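GphF Dehydratase 1 (Archangium violaceum, PDB 6MBF) probably dehydrates a β-hydroxyacyl intermediate and takes part in olefin rearrangement during polyketide assembly of gephyronic acid. Local coordinates at residues Q208-L213 and L280-A285; L172-R177 and I214-S219. All blocks are in the same frame, centred on the assembly; numbering follows the deposited sequence.

Contacts 1 and 2 share a run of chain on one side: helix 200-214 supplies 208-213 to contact 1, and its last residue begins the 214-219 segment of contact 2. Their centres are about 10 Å apart. Contact 1 is buried, where the helix meets strand 273-284; contact 2 is at the surface, where the loop that follows the helix meets strand 169-175. Apolar packing joins them, with Leu282 CD1 3.8 Å from Ile214 CD1 and Ala212 CB 3.6 Å from Leu172 CD2. A salt bridge of 2.8 Å from Arg284 NH2 to Glu218 OE2 ties the strand end to the loop. The side chain of Phe211 is about 6 Å from a bound magnesium ion.

Contact 1: residues Q208-L213 and L280-A285; sequences QCVFAL and LQLKRA
In the hot-dog fold, a curved antiparallel sheet wraps round a long helix, and here Val210 and Phe211 of the helix 200-214 meet Leu282 of strand 273-284. The contact is small and wholly apolar, burying 129 Å² in all, and the backbones stay well apart, with Phe211 CA 9.5 Å from Leu282 CA. Side chains must therefore span the gap. Leucine suits the strand position because its branched end is long enough to reach between two helix residues: CD1 lies 3.8 Å from Phe211 CE1 and 4.1 Å from Val210 CG1. The methyl comes to the phenyl ring at its edge, in the plane of the ring, so this is not a CH-pi contact over a face. The Phe211 ring starts from a bond that does not point straight at the strand, yet its length carries CE1 across. Val210, by contrast, points toward the strand; with CG1 anti to the backbone N (chi1 -174°), that methyl is the branch that touches Leu282.

The surroundings complete the hydrophobic core. Val210 also packs on Leu246 and Leu248 of strand 241-248, Phe211 touches Tyr162, and Leu282 rests on Pro226, while its backbone is hydrogen-bonded to His260 of the adjoining strand. In so buried a spot, aliphatic and aromatic residues that need no polar partner are suited. The second Leu282 methyl, CD2, adds a looser touch on the same ring atom, 4.2 Å from Phe211 CE1.

Contact 2: residues L172-R177 and I214-S219; sequences LERRGR and IYAHES
Arg174 NH2 lies at the edge of the His217 imidazole, in the plane of the ring, and over one face of that ring sits Ala216 CB, 4.0 Å above the plane and displaced toward the rim. The Arg174 guanidinium stands nearly upright to the imidazole, the planes 85° apart, so the two groups do not stack. Arg174 NH2 is 3.1 Å from His217 NE2, which approaches the guanidinium obliquely. At the guanidinium edge, near its plane, Ala216 CB lies 3.3 Å from Arg174 NH1.

Strand 169-175 of the hot-dog fold ends here in a β-hairpin leading to strand 178-184, and the arginine grips its own turn: Arg174 NH2 donates to Gly176 O over 3.0 Å, nearly straight at 166°, with the acceptor in the guanidinium plane. A bend at chi3 (-56°) folds the long chain back toward that carbonyl. NH1 meanwhile donates to Leu213 O near the end of helix 200-214, where a positive group would probably be welcomed by the partial negative charge of the helix end. Arginine suits the place because one flat group offers several N-H bonds in different directions. Shortening it to an alanine would probably leave the carbonyls of Gly176 and Leu213 without these donors and take away the group lying against the His217 ring edge. In the loop itself, His217 N bonds to Ile214 O at 2.9 Å.

Contact 1: residues Q208-L213 and L280-A285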
# COMPACT_ATOMS: atom_id res chain seq x y z
N GLN A 208 7.40 -1.93 5.01
CA GLN A 208 8.49 -1.40 5.83
C GLN A 208 9.42 -2.50 6.32
O GLN A 208 10.60 -2.23 6.59
CB GLN A 208 7.92 -0.59 7.00
CG GLN A 208 7.36 0.79 6.61
CD GLN A 208 7.34 1.72 7.79
OE1 GLN A 208 8.36 1.89 8.47
NE2 GLN A 208 6.18 2.33 8.07
N CYS A 209 8.93 -3.74 6.45
CA CYS A 209 9.82 -4.87 6.71
C CYS A 209 10.86 -5.01 5.60
O CYS A 209 12.03 -5.32 5.86
CB CYS A 209 9.03 -6.16 6.85
SG CYS A 209 7.97 -6.25 8.32
N VAL A 210 10.46 -4.77 4.34
CA VAL A 210 11.43 -4.79 3.25
C VAL A 210 12.43 -3.66 3.43
O VAL A 210 13.64 -3.85 3.26
CB VAL A 210 10.73 -4.70 1.88
CG1 VAL A 210 11.77 -4.86 0.75
CG2 VAL A 210 9.62 -5.73 1.75
N PHE A 211 11.94 -2.47 3.79
CA PHE A 211 12.82 -1.33 4.04
C PHE A 211 13.86 -1.65 5.11
O PHE A 211 15.04 -1.31 4.96
CB PHE A 211 12.01 -0.11 4.50
CG PHE A 211 11.09 0.47 3.45
CD1 PHE A 211 11.20 0.13 2.11
CD2 PHE A 211 10.15 1.41 3.83
CE1 PHE A 211 10.35 0.72 1.18
CE2 PHE A 211 9.29 1.99 2.90
CZ PHE A 211 9.40 1.64 1.58
N ALA A 212 13.42 -2.28 6.20
CA ALA A 212 14.33 -2.59 7.30
C ALA A 212 15.45 -3.51 6.86
O ALA A 212 16.59 -3.38 7.33
CB ALA A 212 13.55 -3.20 8.47
N LEU A 213 15.17 -4.45 5.95
CA LEU A 213 16.24 -5.30 5.43
C LEU A 213 17.19 -4.51 4.54
O LEU A 213 18.41 -4.59 4.70
CB LEU A 213 15.64 -6.49 4.67
CG LEU A 213 15.68 -7.78 5.48
CD1 LEU A 213 14.76 -7.67 6.69
CD2 LEU A 213 15.31 -8.96 4.60
N LEU A 280 6.87 -6.32 -5.93
CA LEU A 280 6.86 -4.94 -5.48
C LEU A 280 8.15 -4.27 -5.95
O LEU A 280 9.25 -4.75 -5.65
CB LEU A 280 6.74 -4.90 -3.96
CG LEU A 280 6.86 -3.51 -3.33
CD1 LEU A 280 5.69 -2.64 -3.72
CD2 LEU A 280 6.97 -3.62 -1.81
N GLN A 281 8.02 -3.20 -6.72
CA GLN A 281 9.17 -2.52 -7.32
C GLN A 281 9.42 -1.23 -6.55
O GLN A 281 8.52 -0.39 -6.43
CB GLN A 281 8.92 -2.28 -8.80
CG GLN A 281 8.93 -3.58 -9.61
CD GLN A 281 7.91 -3.61 -10.73
OE1 GLN A 281 6.87 -4.27 -10.63
NE2 GLN A 281 8.22 -2.93 -11.83
N LEU A 282 10.63 -1.09 -6.01
CA LEU A 282 11.00 0.06 -5.20
C LEU A 282 12.07 0.88 -5.91
O LEU A 282 12.99 0.31 -6.51
CB LEU A 282 11.53 -0.37 -3.83
CG LEU A 282 10.65 -1.27 -2.97
CD1 LEU A 282 11.40 -1.63 -1.68
CD2 LEU A 282 9.35 -0.56 -2.67
N LYS A 283 11.97 2.20 -5.82
CA LYS A 283 12.98 3.07 -6.41
C LYS A 283 13.25 4.24 -5.48
O LYS A 283 12.32 4.76 -4.85
CB LYS A 283 12.54 3.57 -7.80
CG LYS A 283 13.63 4.33 -8.53
CD LYS A 283 13.21 4.70 -9.94
CE LYS A 283 14.34 5.39 -10.69
NZ LYS A 283 13.96 5.69 -12.09
N ARG A 284 14.51 4.64 -5.38
CA ARG A 284 14.86 5.77 -4.52
C ARG A 284 14.22 7.05 -5.05
O ARG A 284 14.22 7.32 -6.25
CB ARG A 284 16.38 5.93 -4.44
CG ARG A 284 17.09 4.85 -3.65
CD ARG A 284 18.56 5.19 -3.48
NE ARG A 284 19.25 4.26 -2.60
CZ ARG A 284 19.25 4.34 -1.28
NH1 ARG A 284 18.57 5.31 -0.67
NH2 ARG A 284 19.92 3.45 -0.56
N ALA A 285 13.66 7.83 -4.13
CA ALA A 285 13.07 9.11 -4.50
C ALA A 285 14.16 10.11 -4.86
O ALA A 285 15.20 10.19 -4.20
CB ALA A 285 12.22 9.65 -3.35

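Contact 2: residues L172-R177 and I214-S219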
# COMPACT_ATOMS: atom_id res chain seq x y z
N LEU A 172 10.71 -8.67 13.82
CA LEU A 172 11.23 -8.90 12.48
C LEU A 172 12.53 -9.68 12.62
O LEU A 172 13.39 -9.30 13.42
CB LEU A 172 11.47 -7.58 11.73
CG LEU A 172 11.97 -7.69 10.28
CD1 LEU A 172 10.95 -8.39 9.36
CD2 LEU A 172 12.34 -6.33 9.72
N GLU A 173 12.67 -10.77 11.87
CA GLU A 173 13.91 -11.52 11.85
C GLU A 173 14.31 -11.80 10.41
O GLU A 173 13.46 -12.02 9.55
CB GLU A 173 13.80 -12.83 12.63
CG GLU A 173 12.83 -13.84 12.05
CD GLU A 173 12.72 -15.07 12.92
OE1 GLU A 173 12.26 -14.94 14.07
OE2 GLU A 173 13.12 -16.16 12.46
N ARG A 174 15.61 -11.77 10.15
CA ARG A 174 16.09 -11.90 8.78
C ARG A 174 17.09 -13.05 8.65
O ARG A 174 17.72 -13.48 9.62
CB ARG A 174 16.74 -10.61 8.29
CG ARG A 174 18.03 -10.22 9.00
CD ARG A 174 18.68 -9.01 8.32
NE ARG A 174 18.93 -9.25 6.90
CZ ARG A 174 19.20 -8.29 6.01
NH1 ARG A 174 19.25 -7.02 6.40
NH2 ARG A 174 19.40 -8.60 4.74
N ARG A 175 17.19 -13.55 7.43
CA ARG A 175 18.19 -14.55 7.07
C ARG A 175 18.47 -14.39 5.59
O ARG A 175 17.57 -14.59 4.77
CB ARG A 175 17.71 -15.97 7.39
CG ARG A 175 18.53 -17.06 6.74
CD ARG A 175 19.65 -17.54 7.64
NE ARG A 175 19.14 -18.20 8.84
CZ ARG A 175 19.89 -18.93 9.66
NH1 ARG A 175 21.18 -19.10 9.40
NH2 ARG A 175 19.35 -19.50 10.73
N GLY A 176 19.69 -14.00 5.24
CA GLY A 176 19.94 -13.61 3.86
C GLY A 176 19.05 -12.44 3.45
O GLY A 176 18.91 -11.46 4.18
N ARG A 177 18.43 -12.55 2.27
CA ARG A 177 17.52 -11.54 1.76
C ARG A 177 16.06 -11.85 2.08
O ARG A 177 15.16 -11.28 1.45
CB ARG A 177 17.68 -11.39 0.24
CG ARG A 177 19.04 -10.93 -0.23
CD ARG A 177 18.97 -10.49 -1.69
NE ARG A 177 18.61 -11.58 -2.59
CZ ARG A 177 19.49 -12.45 -3.10
NH1 ARG A 177 20.78 -12.34 -2.80
NH2 ARG A 177 19.08 -13.41 -3.91
N ILE A 214 16.64 -3.72 3.62
CA ILE A 214 17.47 -2.91 2.72
C ILE A 214 18.40 -2.00 3.52
O ILE A 214 19.62 -1.97 3.28
CB ILE A 214 16.58 -2.09 1.77
CG1 ILE A 214 15.86 -3.01 0.78
CG2 ILE A 214 17.41 -1.05 1.04
CD1 ILE A 214 14.70 -2.33 0.07
N TYR A 215 17.85 -1.27 4.49
CA TYR A 215 18.60 -0.20 5.15
C TYR A 215 19.62 -0.72 6.15
O TYR A 215 20.40 0.07 6.70
CB TYR A 215 17.62 0.78 5.83
CG TYR A 215 16.81 1.56 4.82
CD1 TYR A 215 15.47 1.87 5.06
CD2 TYR A 215 17.37 1.99 3.62
CE1 TYR A 215 14.73 2.60 4.13
CE2 TYR A 215 16.64 2.71 2.69
CZ TYR A 215 15.32 3.01 2.95
OH TYR A 215 14.59 3.72 2.03
N ALA A 216 19.66 -2.04 6.37
CA ALA A 216 20.80 -2.62 7.06
C ALA A 216 22.08 -2.47 6.25
O ALA A 216 23.17 -2.48 6.84
CB ALA A 216 20.54 -4.10 7.35
N HIS A 217 21.98 -2.28 4.93
CA HIS A 217 23.13 -2.29 4.05
C HIS A 217 23.37 -1.00 3.28
O HIS A 217 24.45 -0.84 2.71
CB HIS A 217 23.00 -3.43 3.02
CG HIS A 217 22.69 -4.75 3.63
ND1 HIS A 217 23.64 -5.52 4.26
CD2 HIS A 217 21.53 -5.44 3.71
CE1 HIS A 217 23.08 -6.64 4.70
NE2 HIS A 217 21.80 -6.61 4.39
N GLU A 218 22.39 -0.09 3.23
CA GLU A 218 22.59 1.16 2.51
C GLU A 218 21.73 2.25 3.13
O GLU A 218 20.87 1.99 3.98
CB GLU A 218 22.29 0.99 1.00
CG GLU A 218 20.94 0.38 0.66
CD GLU A 218 20.79 0.10 -0.82
OE1 GLU A 218 20.62 -1.07 -1.20
OE2 GLU A 218 20.88 1.06 -1.62
N SER A 219 21.98 3.49 2.71
CA SER A 219 21.45 4.66 3.39
C SER A 219 19.94 4.81 3.18
O SER A 219 19.40 4.50 2.12
CB SER A 219 22.16 5.92 2.90
OG SER A 219 21.52 7.10 3.37